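Local coordinates for protein glycerol-3-phosphate dehydrogenase [NAD(+)] (Dunaliella salina, PDB 6IUY) that probably interconverts sn-glycerol 3-phosphate and dihydroxyacetone phosphate with NAD(+)/NADH, and carries a haloacid dehalogenase-like phosphatase domain in the same chain, at residues Gly265-Ala268 / Cys269-Val272; Phe349-His353 / Gln354-Gly358; Ala410-Ala413 / Gly414-Ala417. All coordinates share one frame; numbering follows the deposited sequence.

Contact 1. Residues Gly265-Ala268 / Cys269-Val272; sequences GAWA and CTAV. With NAD (nicotinamide-adenine-dinucleotide), chain C.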
loop_
_atom_site.group_PDB
_atom_site.type_symbol
_atom_site.label_atom_id
_atom_site.label_comp_id
_atom_site.label_asym_id
_atom_site.label_seq_id
_atom_site.Cartn_x
_atom_site.Cartn_y
_atom_site.Cartn_z
ATOM N N GLY A 265 -30.043 -2.495 -3.000
ATOM C CA GLY A 265 -29.799 -2.233 -1.598
ATOM C C GLY A 265 -29.206 -0.857 -1.408
ATOM O O GLY A 265 -29.271 0.005 -2.292
ATOM N N ALA A 266 -28.612 -0.656 -0.236
ATOM C CA ALA A 266 -28.072 0.635 0.131
ATOM C C ALA A 266 -27.060 1.123 -0.896
ATOM O O ALA A 266 -27.172 2.231 -1.388
ATOM C CB ALA A 266 -27.432 0.556 1.540
ATOM N N TRP A 267 -26.081 0.289 -1.212
ATOM C CA TRP A 267 -24.994 0.651 -2.130
ATOM C C TRP A 267 -25.472 0.568 -3.581
ATOM O O TRP A 267 -25.113 1.396 -4.427
ATOM C CB TRP A 267 -23.783 -0.273 -1.880
ATOM C CG TRP A 267 -22.551 -0.027 -2.758
ATOM C CD1 TRP A 267 -21.822 -0.981 -3.427
ATOM C CD2 TRP A 267 -21.912 1.225 -3.037
ATOM N NE1 TRP A 267 -20.768 -0.391 -4.093
ATOM C CE2 TRP A 267 -20.802 0.957 -3.869
ATOM C CE3 TRP A 267 -22.162 2.546 -2.660
ATOM C CZ2 TRP A 267 -19.962 1.968 -4.351
ATOM C CZ3 TRP A 267 -21.321 3.542 -3.124
ATOM C CH2 TRP A 267 -20.233 3.246 -3.963
ATOM N N ALA A 268 -26.294 -0.429 -3.870
ATOM C CA ALA A 268 -26.887 -0.506 -5.205
ATOM C C ALA A 268 -27.595 0.799 -5.529
ATOM O O ALA A 268 -27.329 1.394 -6.579
ATOM C CB ALA A 268 -27.827 -1.679 -5.312
ATOM N N CYS A 269 -28.440 1.293 -4.619
ATOM C CA CYS A 269 -29.170 2.540 -4.880
ATOM C C CYS A 269 -28.282 3.782 -4.932
ATOM O O CYS A 269 -28.573 4.713 -5.702
ATOM C CB CYS A 269 -30.271 2.776 -3.837
ATOM S SG CYS A 269 -31.654 1.587 -3.913
ATOM N N THR A 270 -27.226 3.866 -4.120
ATOM C CA THR A 270 -26.491 5.123 -4.194
ATOM C C THR A 270 -25.632 5.006 -5.444
ATOM O O THR A 270 -25.408 5.989 -6.125
ATOM C CB THR A 270 -25.659 5.491 -2.907
ATOM O OG1 THR A 270 -24.249 5.504 -3.183
ATOM C CG2 THR A 270 -25.989 4.612 -1.712
ATOM N N ALA A 271 -25.241 3.787 -5.804
ATOM C CA ALA A 271 -24.573 3.579 -7.068
ATOM C C ALA A 271 -25.472 3.987 -8.267
ATOM O O ALA A 271 -25.062 4.783 -9.136
ATOM C CB ALA A 271 -24.127 2.113 -7.183
ATOM N N VAL A 272 -26.697 3.458 -8.327
ATOM C CA VAL A 272 -27.586 3.781 -9.458
ATOM C C VAL A 272 -27.852 5.270 -9.516
ATOM O O VAL A 272 -28.101 5.822 -10.583
ATOM C CB VAL A 272 -28.934 3.021 -9.388
ATOM C CG1 VAL A 272 -29.943 3.813 -8.598
ATOM C CG2 VAL A 272 -29.470 2.784 -10.785
HETATM P PA NAD C . -27.905 -4.367 1.329
HETATM O O1A NAD C . -28.510 -3.038 1.525
HETATM O O2A NAD C . -26.859 -4.740 2.370
HETATM O O5B NAD C . -29.044 -5.530 1.380
HETATM C C5B NAD C . -30.411 -5.218 1.073
HETATM C C4B NAD C . -30.840 -5.957 -0.220
HETATM O O4B NAD C . -30.875 -7.243 -0.002
HETATM C C3B NAD C . -32.285 -5.583 -0.563
HETATM O O3B NAD C . -32.370 -4.711 -1.594
HETATM C C2B NAD C . -32.944 -6.922 -0.946
HETATM O O2B NAD C . -33.718 -6.726 -2.210
HETATM C C1B NAD C . -31.948 -7.728 -1.088
HETATM N N9A NAD C . -32.369 -9.040 -0.831
HETATM C C8A NAD C . -32.898 -9.555 0.303
HETATM N N7A NAD C . -33.149 -10.863 0.074
HETATM C C5A NAD C . -32.796 -11.158 -1.206
HETATM C C6A NAD C . -32.858 -12.320 -1.954
HETATM N N6A NAD C . -33.351 -13.582 -1.522
HETATM N N1A NAD C . -32.413 -12.329 -3.217
HETATM C C2A NAD C . -31.915 -11.182 -3.761
HETATM N N3A NAD C . -31.865 -10.040 -3.039
HETATM C C4A NAD C . -32.306 -10.034 -1.761
HETATM O O3 NAD C . -27.237 -4.385 -0.131
HETATM P PN NAD C . -26.095 -3.407 -0.689
HETATM O O1N NAD C . -25.812 -2.283 0.291
HETATM O O2N NAD C . -26.496 -2.820 -2.023
HETATM O O5D NAD C . -24.773 -4.262 -0.797
HETATM C C5D NAD C . -24.635 -5.283 -1.768
HETATM C C4D NAD C . -23.134 -5.448 -2.044
HETATM O O4D NAD C . -22.538 -4.270 -2.062
HETATM C C3D NAD C . -22.512 -6.220 -0.899
HETATM O O3D NAD C . -21.725 -7.186 -1.404
HETATM C C2D NAD C . -21.663 -5.175 -0.122
HETATM O O2D NAD C . -20.567 -5.912 0.561
HETATM C C1D NAD C . -21.271 -4.350 -1.051
HETATM N N1N NAD C . -20.971 -3.004 -0.605
HETATM C C2N NAD C . -21.771 -2.326 0.291
HETATM C C3N NAD C . -21.441 -1.030 0.686
HETATM C C7N NAD C . -22.348 -0.315 1.711
HETATM O O7N NAD C . -21.957 0.681 2.288
HETATM N N7N NAD C . -23.667 -0.846 1.952
HETATM C C4N NAD C . -20.320 -0.400 0.190
HETATM C C5N NAD C . -19.529 -1.063 -0.732
HETATM C C6N NAD C . -19.873 -2.357 -1.126
#
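Gly265 and Cys269 meet in the first helical turn after the glycine-rich loop of a Rossmann-type NAD site, consistent with a GxGxxA pattern that includes Gly265 and Ala268. Gly265 sits at the N-cap of the helix. Its O accepts the N-H of Cys269 at 2.8 Å, with an angle of 165° at the hydrogen. The bonds Ala271 N to Trp267 O and Val272 N to Ala268 O continue the helical pattern.

The amides at the start of this helix point at the cofactor. Ala266 N donates to NAD O1A at 3.0 Å. Trp267 N gives its straighter bond to NAD O1N, also 3.0 Å, and a weak one to O2N. Ala268 N holds NAD O2N at 3.0 Å. Both phosphates are therefore gripped by backbone N-H groups, and the positive end of the helix is likely to ease their charge. Gly265 CA lies 3.4 Å from NAD O2N, and a CB there would run into NAD O3.

Trp267 has CG opposite its own backbone N (chi1 -180°), which lays one face of the indole against the nicotinamide ring, with its six-membered end turned back toward Thr270. NAD C5N lies 3.5 Å above that face, offset toward the rim. Trp267 CD1 comes to 3.3 Å from NAD C6N. At the six-membered end of the indole, CZ3 meets Thr270 OG1 at 3.5 Å, and the two side chains cross at about a right angle. That hydroxyl is buried and has no polar partner in the model.

Cys269 and Val272 rest on strand 293-297 through Met296 and Val294. Trp267 and Thr270 instead pack against helix 413-416.

Contact 2. Residues Phe349-His353 / Gln354-Gly358; sequences FCAPH and QFMHG. With NAD (nicotinamide-adenine-dinucleotide), chain C.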
loop_
_atom_site.group_PDB
_atom_site.type_symbol
_atom_site.label_atom_id
_atom_site.label_comp_id
_atom_site.label_asym_id
_atom_site.label_seq_id
_atom_site.Cartn_x
_atom_site.Cartn_y
_atom_site.Cartn_z
ATOM N N PHE A 349 -23.646 -5.444 -11.522
ATOM C CA PHE A 349 -24.057 -6.399 -10.516
ATOM C C PHE A 349 -23.715 -5.845 -9.121
ATOM O O PHE A 349 -22.546 -5.605 -8.819
ATOM C CB PHE A 349 -23.404 -7.759 -10.768
ATOM C CG PHE A 349 -23.962 -8.480 -11.972
ATOM C CD1 PHE A 349 -25.129 -9.232 -11.872
ATOM C CD2 PHE A 349 -23.329 -8.401 -13.208
ATOM C CE1 PHE A 349 -25.667 -9.892 -12.991
ATOM C CE2 PHE A 349 -23.857 -9.068 -14.329
ATOM C CZ PHE A 349 -25.032 -9.810 -14.210
ATOM N N CYS A 350 -24.745 -5.624 -8.293
ATOM C CA CYS A 350 -24.591 -5.081 -6.938
ATOM C C CYS A 350 -25.649 -5.634 -5.982
ATOM O O CYS A 350 -26.565 -4.934 -5.585
ATOM C CB CYS A 350 -24.657 -3.558 -6.950
ATOM S SG CYS A 350 -24.060 -2.794 -5.406
ATOM N N ALA A 351 -25.525 -6.904 -5.616
ATOM C CA ALA A 351 -26.471 -7.518 -4.693
ATOM C C ALA A 351 -25.664 -8.240 -3.637
ATOM O O ALA A 351 -24.563 -8.665 -3.942
ATOM C CB ALA A 351 -27.402 -8.490 -5.434
ATOM N N PRO A 352 -26.201 -8.384 -2.407
ATOM C CA PRO A 352 -25.482 -9.128 -1.360
ATOM C C PRO A 352 -25.004 -10.456 -1.901
ATOM O O PRO A 352 -25.773 -11.146 -2.585
ATOM C CB PRO A 352 -26.533 -9.322 -0.266
ATOM C CG PRO A 352 -27.444 -8.163 -0.429
ATOM C CD PRO A 352 -27.522 -7.929 -1.938
ATOM N N HIS A 353 -23.751 -10.819 -1.628
ATOM C CA HIS A 353 -23.130 -11.857 -2.443
ATOM C C HIS A 353 -23.709 -13.268 -2.297
ATOM O O HIS A 353 -23.499 -14.102 -3.170
ATOM C CB HIS A 353 -21.634 -11.904 -2.169
ATOM C CG HIS A 353 -21.273 -12.604 -0.903
ATOM N ND1 HIS A 353 -21.217 -11.958 0.312
ATOM C CD2 HIS A 353 -20.915 -13.886 -0.667
ATOM C CE1 HIS A 353 -20.839 -12.815 1.244
ATOM N NE2 HIS A 353 -20.662 -13.996 0.678
ATOM N N GLN A 354 -24.447 -13.551 -1.234
ATOM C CA GLN A 354 -25.000 -14.902 -1.103
ATOM C C GLN A 354 -26.075 -15.193 -2.156
ATOM O O GLN A 354 -26.427 -16.348 -2.386
ATOM C CB GLN A 354 -25.594 -15.113 0.280
ATOM C CG GLN A 354 -26.691 -14.159 0.595
ATOM C CD GLN A 354 -26.200 -12.960 1.371
ATOM O OE1 GLN A 354 -25.225 -12.310 0.980
ATOM N NE2 GLN A 354 -26.873 -12.650 2.477
ATOM N N PHE A 355 -26.576 -14.143 -2.800
ATOM C CA PHE A 355 -27.670 -14.265 -3.761
ATOM C C PHE A 355 -27.156 -14.361 -5.186
ATOM O O PHE A 355 -27.927 -14.662 -6.113
ATOM C CB PHE A 355 -28.631 -13.071 -3.636
ATOM C CG PHE A 355 -29.254 -12.957 -2.290
ATOM C CD1 PHE A 355 -29.867 -14.060 -1.703
ATOM C CD2 PHE A 355 -29.178 -11.784 -1.583
ATOM C CE1 PHE A 355 -30.416 -13.975 -0.447
ATOM C CE2 PHE A 355 -29.724 -11.686 -0.314
ATOM C CZ PHE A 355 -30.350 -12.788 0.256
ATOM N N MET A 356 -25.860 -14.106 -5.365
ATOM C CA MET A 356 -25.334 -13.834 -6.702
ATOM C C MET A 356 -25.300 -15.068 -7.562
ATOM O O MET A 356 -25.553 -14.985 -8.766
ATOM C CB MET A 356 -23.939 -13.228 -6.633
ATOM C CG MET A 356 -23.987 -11.714 -6.612
ATOM S SD MET A 356 -24.635 -11.055 -8.158
ATOM C CE MET A 356 -25.028 -9.438 -7.617
ATOM N N HIS A 357 -24.990 -16.206 -6.949
ATOM C CA HIS A 357 -24.913 -17.446 -7.705
ATOM C C HIS A 357 -26.281 -17.778 -8.326
ATOM O O HIS A 357 -26.376 -18.083 -9.515
ATOM C CB HIS A 357 -24.434 -18.587 -6.810
ATOM C CG HIS A 357 -24.226 -19.880 -7.541
ATOM N ND1 HIS A 357 -23.302 -20.023 -8.545
ATOM C CD2 HIS A 357 -24.821 -21.088 -7.393
ATOM C CE1 HIS A 357 -23.333 -21.270 -8.998
ATOM N NE2 HIS A 357 -24.242 -21.931 -8.315
ATOM N N GLY A 358 -27.336 -17.693 -7.521
ATOM C CA GLY A 358 -28.689 -17.959 -7.989
ATOM C C GLY A 358 -29.123 -16.979 -9.062
ATOM O O GLY A 358 -29.777 -17.364 -10.035
HETATM P PA NAD C . -27.905 -4.367 1.329
HETATM O O1A NAD C . -28.510 -3.038 1.525
HETATM O O2A NAD C . -26.859 -4.740 2.370
HETATM O O5B NAD C . -29.044 -5.530 1.380
HETATM C C5B NAD C . -30.411 -5.218 1.073
HETATM C C4B NAD C . -30.840 -5.957 -0.220
HETATM O O4B NAD C . -30.875 -7.243 -0.002
HETATM C C3B NAD C . -32.285 -5.583 -0.563
HETATM O O3B NAD C . -32.370 -4.711 -1.594
HETATM C C2B NAD C . -32.944 -6.922 -0.946
HETATM O O2B NAD C . -33.718 -6.726 -2.210
HETATM C C1B NAD C . -31.948 -7.728 -1.088
HETATM N N9A NAD C . -32.369 -9.040 -0.831
HETATM C C8A NAD C . -32.898 -9.555 0.303
HETATM N N7A NAD C . -33.149 -10.863 0.074
HETATM C C5A NAD C . -32.796 -11.158 -1.206
HETATM C C6A NAD C . -32.858 -12.320 -1.954
HETATM N N6A NAD C . -33.351 -13.582 -1.522
HETATM N N1A NAD C . -32.413 -12.329 -3.217
HETATM C C2A NAD C . -31.915 -11.182 -3.761
HETATM N N3A NAD C . -31.865 -10.040 -3.039
HETATM C C4A NAD C . -32.306 -10.034 -1.761
HETATM O O3 NAD C . -27.237 -4.385 -0.131
HETATM P PN NAD C . -26.095 -3.407 -0.689
HETATM O O1N NAD C . -25.812 -2.283 0.291
HETATM O O2N NAD C . -26.496 -2.820 -2.023
HETATM O O5D NAD C . -24.773 -4.262 -0.797
HETATM C C5D NAD C . -24.635 -5.283 -1.768
HETATM C C4D NAD C . -23.134 -5.448 -2.044
HETATM O O4D NAD C . -22.538 -4.270 -2.062
HETATM C C3D NAD C . -22.512 -6.220 -0.899
HETATM O O3D NAD C . -21.725 -7.186 -1.404
HETATM C C2D NAD C . -21.663 -5.175 -0.122
HETATM O O2D NAD C . -20.567 -5.912 0.561
HETATM C C1D NAD C . -21.271 -4.350 -1.051
HETATM N N1N NAD C . -20.971 -3.004 -0.605
HETATM C C2N NAD C . -21.771 -2.326 0.291
HETATM C C3N NAD C . -21.441 -1.030 0.686
HETATM C C7N NAD C . -22.348 -0.315 1.711
HETATM O O7N NAD C . -21.957 0.681 2.288
HETATM N N7N NAD C . -23.667 -0.846 1.952
HETATM C C4N NAD C . -20.320 -0.400 0.190
HETATM C C5N NAD C . -19.529 -1.063 -0.732
HETATM C C6N NAD C . -19.873 -2.357 -1.126
HETATM O O HOH W 1 -23.687 -16.379 -4.427
#
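Met356 CE fills the inner corner of this turn, 3.4 Å from Ala351 CB, which is tight for two carbons. The same methyl also touches Phe349 CB. A bend at chi2 (-66°) folds the Met356 chain back over the segment before it. Its SD lies 5.3 Å from the centroid of the Phe349 ring and approaches obliquely, a Met-aromatic contact.

Further out, Pro352 CB packs on Phe355 CD2 at 3.8 Å. The Phe355 ring lies between two layers. NAD C6A of the adenine sits 3.2 Å above the centre of one face, and Gln354 CG sits 3.7 Å above the centre of the other. Replacing Phe355 by an alanine would probably leave this side of the adenine without its flat apolar cover and open a gap between the base and the Gln354 chain.

Residues 349-353 run from the end of strand 346-349, the fourth strand of the Rossmann-type sheet and a neighbour of strand 257-262, through the loop that leads into helix 356-366. Two overlapping bonds, each from an N-H to the carbonyl three residues back, turn the chain. Phe355 N donates to Pro352 O at 3.1 Å. Met356 N donates to His353 O from well above the carbonyl plane, 69° out of it. His353 O also takes a hydrogen bond from a water at 2.6 Å, and that water accepts His357 N at 2.8 Å.

At the polar edge, Gln354 OE1 lies above one face of the His353 imidazole, toward its rim, with amide and ring planes 69° apart. Gln563 fixes both groups, its NE2 on Gln354 OE1 and its OE1 on His353 ND1, and the same OE1 also bonds to NAD. Glu570 OE2 holds the far nitrogen of His353, NE2.

Contact 3. Residues Ala410-Ala413 / Gly414-Ala417; sequences ANIA and GDIA. With NAD (nicotinamide-adenine-dinucleotide), chain C.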
loop_
_atom_site.group_PDB
_atom_site.type_symbol
_atom_site.label_atom_id
_atom_site.label_comp_id
_atom_site.label_asym_id
_atom_site.label_seq_id
_atom_site.Cartn_x
_atom_site.Cartn_y
_atom_site.Cartn_z
ATOM N N ALA A 410 -13.136 2.536 -0.865
ATOM C CA ALA A 410 -13.636 2.861 0.465
ATOM C C ALA A 410 -14.961 3.590 0.300
ATOM O O ALA A 410 -14.989 4.817 0.129
ATOM C CB ALA A 410 -12.629 3.715 1.228
ATOM N N ASN A 411 -16.063 2.837 0.309
ATOM C CA ASN A 411 -17.332 3.386 -0.158
ATOM C C ASN A 411 -18.562 3.186 0.723
ATOM O O ASN A 411 -19.602 2.773 0.193
ATOM C CB ASN A 411 -17.700 2.795 -1.529
ATOM C CG ASN A 411 -16.656 3.037 -2.604
ATOM O OD1 ASN A 411 -16.051 4.113 -2.692
ATOM N ND2 ASN A 411 -16.478 2.035 -3.468
ATOM N N ILE A 412 -18.500 3.476 2.016
ATOM C CA ILE A 412 -19.728 3.448 2.826
ATOM C C ILE A 412 -20.878 4.221 2.134
ATOM O O ILE A 412 -20.772 5.415 1.921
ATOM C CB ILE A 412 -19.500 4.053 4.226
ATOM C CG1 ILE A 412 -18.329 3.363 4.944
ATOM C CG2 ILE A 412 -20.808 4.034 5.042
ATOM C CD1 ILE A 412 -18.296 1.886 4.774
ATOM N N ALA A 413 -21.972 3.541 1.800
ATOM C CA ALA A 413 -22.988 4.077 0.879
ATOM C C ALA A 413 -23.631 5.380 1.302
ATOM O O ALA A 413 -23.715 6.331 0.504
ATOM C CB ALA A 413 -24.078 3.044 0.662
ATOM N N GLY A 414 -24.117 5.426 2.541
ATOM C CA GLY A 414 -24.936 6.536 3.006
ATOM C C GLY A 414 -24.298 7.883 2.754
ATOM O O GLY A 414 -24.969 8.843 2.368
ATOM N N ASP A 415 -22.984 7.950 2.965
ATOM C CA ASP A 415 -22.225 9.183 2.788
ATOM C C ASP A 415 -22.008 9.598 1.325
ATOM O O ASP A 415 -22.043 10.776 0.977
ATOM C CB ASP A 415 -20.883 9.024 3.486
ATOM C CG ASP A 415 -21.039 8.850 4.977
ATOM O OD1 ASP A 415 -21.799 9.644 5.584
ATOM O OD2 ASP A 415 -20.432 7.910 5.536
ATOM N N ILE A 416 -21.753 8.624 0.476
ATOM C CA ILE A 416 -21.654 8.875 -0.958
ATOM C C ILE A 416 -23.021 9.276 -1.512
ATOM O O ILE A 416 -23.117 10.118 -2.397
ATOM C CB ILE A 416 -21.109 7.644 -1.665
ATOM C CG1 ILE A 416 -19.697 7.362 -1.143
ATOM C CG2 ILE A 416 -21.135 7.812 -3.168
ATOM C CD1 ILE A 416 -19.188 5.947 -1.455
ATOM N N ALA A 417 -24.086 8.702 -0.966
ATOM C CA ALA A 417 -25.442 9.075 -1.385
ATOM C C ALA A 417 -25.720 10.542 -1.064
ATOM O O ALA A 417 -26.601 11.167 -1.652
ATOM C CB ALA A 417 -26.480 8.179 -0.709
HETATM P PA NAD C . -27.905 -4.367 1.329
HETATM O O1A NAD C . -28.510 -3.038 1.525
HETATM O O2A NAD C . -26.859 -4.740 2.370
HETATM O O5B NAD C . -29.044 -5.530 1.380
HETATM C C5B NAD C . -30.411 -5.218 1.073
HETATM C C4B NAD C . -30.840 -5.957 -0.220
HETATM O O4B NAD C . -30.875 -7.243 -0.002
HETATM C C3B NAD C . -32.285 -5.583 -0.563
HETATM O O3B NAD C . -32.370 -4.711 -1.594
HETATM C C2B NAD C . -32.944 -6.922 -0.946
HETATM O O2B NAD C . -33.718 -6.726 -2.210
HETATM C C1B NAD C . -31.948 -7.728 -1.088
HETATM N N9A NAD C . -32.369 -9.040 -0.831
HETATM C C8A NAD C . -32.898 -9.555 0.303
HETATM N N7A NAD C . -33.149 -10.863 0.074
HETATM C C5A NAD C . -32.796 -11.158 -1.206
HETATM C C6A NAD C . -32.858 -12.320 -1.954
HETATM N N6A NAD C . -33.351 -13.582 -1.522
HETATM N N1A NAD C . -32.413 -12.329 -3.217
HETATM C C2A NAD C . -31.915 -11.182 -3.761
HETATM N N3A NAD C . -31.865 -10.040 -3.039
HETATM C C4A NAD C . -32.306 -10.034 -1.761
HETATM O O3 NAD C . -27.237 -4.385 -0.131
HETATM P PN NAD C . -26.095 -3.407 -0.689
HETATM O O1N NAD C . -25.812 -2.283 0.291
HETATM O O2N NAD C . -26.496 -2.820 -2.023
HETATM O O5D NAD C . -24.773 -4.262 -0.797
HETATM C C5D NAD C . -24.635 -5.283 -1.768
HETATM C C4D NAD C . -23.134 -5.448 -2.044
HETATM O O4D NAD C . -22.538 -4.270 -2.062
HETATM C C3D NAD C . -22.512 -6.220 -0.899
HETATM O O3D NAD C . -21.725 -7.186 -1.404
HETATM C C2D NAD C . -21.663 -5.175 -0.122
HETATM O O2D NAD C . -20.567 -5.912 0.561
HETATM C C1D NAD C . -21.271 -4.350 -1.051
HETATM N N1N NAD C . -20.971 -3.004 -0.605
HETATM C C2N NAD C . -21.771 -2.326 0.291
HETATM C C3N NAD C . -21.441 -1.030 0.686
HETATM C C7N NAD C . -22.348 -0.315 1.711
HETATM O O7N NAD C . -21.957 0.681 2.288
HETATM N N7N NAD C . -23.667 -0.846 1.952
HETATM C C4N NAD C . -20.320 -0.400 0.190
HETATM C C5N NAD C . -19.529 -1.063 -0.732
HETATM C C6N NAD C . -19.873 -2.357 -1.126
#
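Ile416 reaches back to Asn411 by an extended end to its chain. CG1 stands opposite the carbonyl carbon (chi1 -62°), and CD1 continues outward (chi2 163°). This puts CD1 3.4 Å from Asn411 CA and 3.5 Å from Asn411 CB. Ile412 and Asp415 lie side by side and point the same way. Ile412 CG2 comes to 3.9 Å from Asp415 OD2. The OD1 of Asp415 is close to Glu420 OE2, so one of these two acids may hold its proton more firmly than usual.

Ile412 is at the N-cap of the short helix 413-416. Ala417 N donates to Ala413 O at 2.8 Å, closing the helical turn. The N-H of Ala413, one residue past the cap, is turned to the cofactor instead. It binds NAD O7N at 2.9 Å, with 156° at the hydrogen, and so helps to fix the rotation of the carboxamide. Asn411 O lies 3.3 Å from NAD C4N, the carbon that carries the hydride in such enzymes. Ile412 N is hydrogen-bonded to Asn482 OD1 of the second subunit, so the second subunit reaches the loop beside the nicotinamide. A loop and helix start after strand 404-408 thus form part of the nicotinamide end of a Rossmann-type NAD pocket.

From the N terminus, the chain leaves strand 257-262 and enters contact 1 at the start of helix 266-282. Contact 2 then turns the chain from strand 346-349 into helix 356-366. Contact 3 does the same after strand 404-408. The three come in series, each within one continuous stretch, and none encloses or crosses another. In space contact 1 lies between the others. Trp267 CD1 touches Cys350 SG of contact 2, while Thr270 CG2 meets Ala413 CB of contact 3. Contacts 2 and 3 do not touch, their nearest atoms being about 8 Å apart. NAD runs past all three, its nicotinamide meeting both contact 1 and contact 3 and its adenine lying at contact 2.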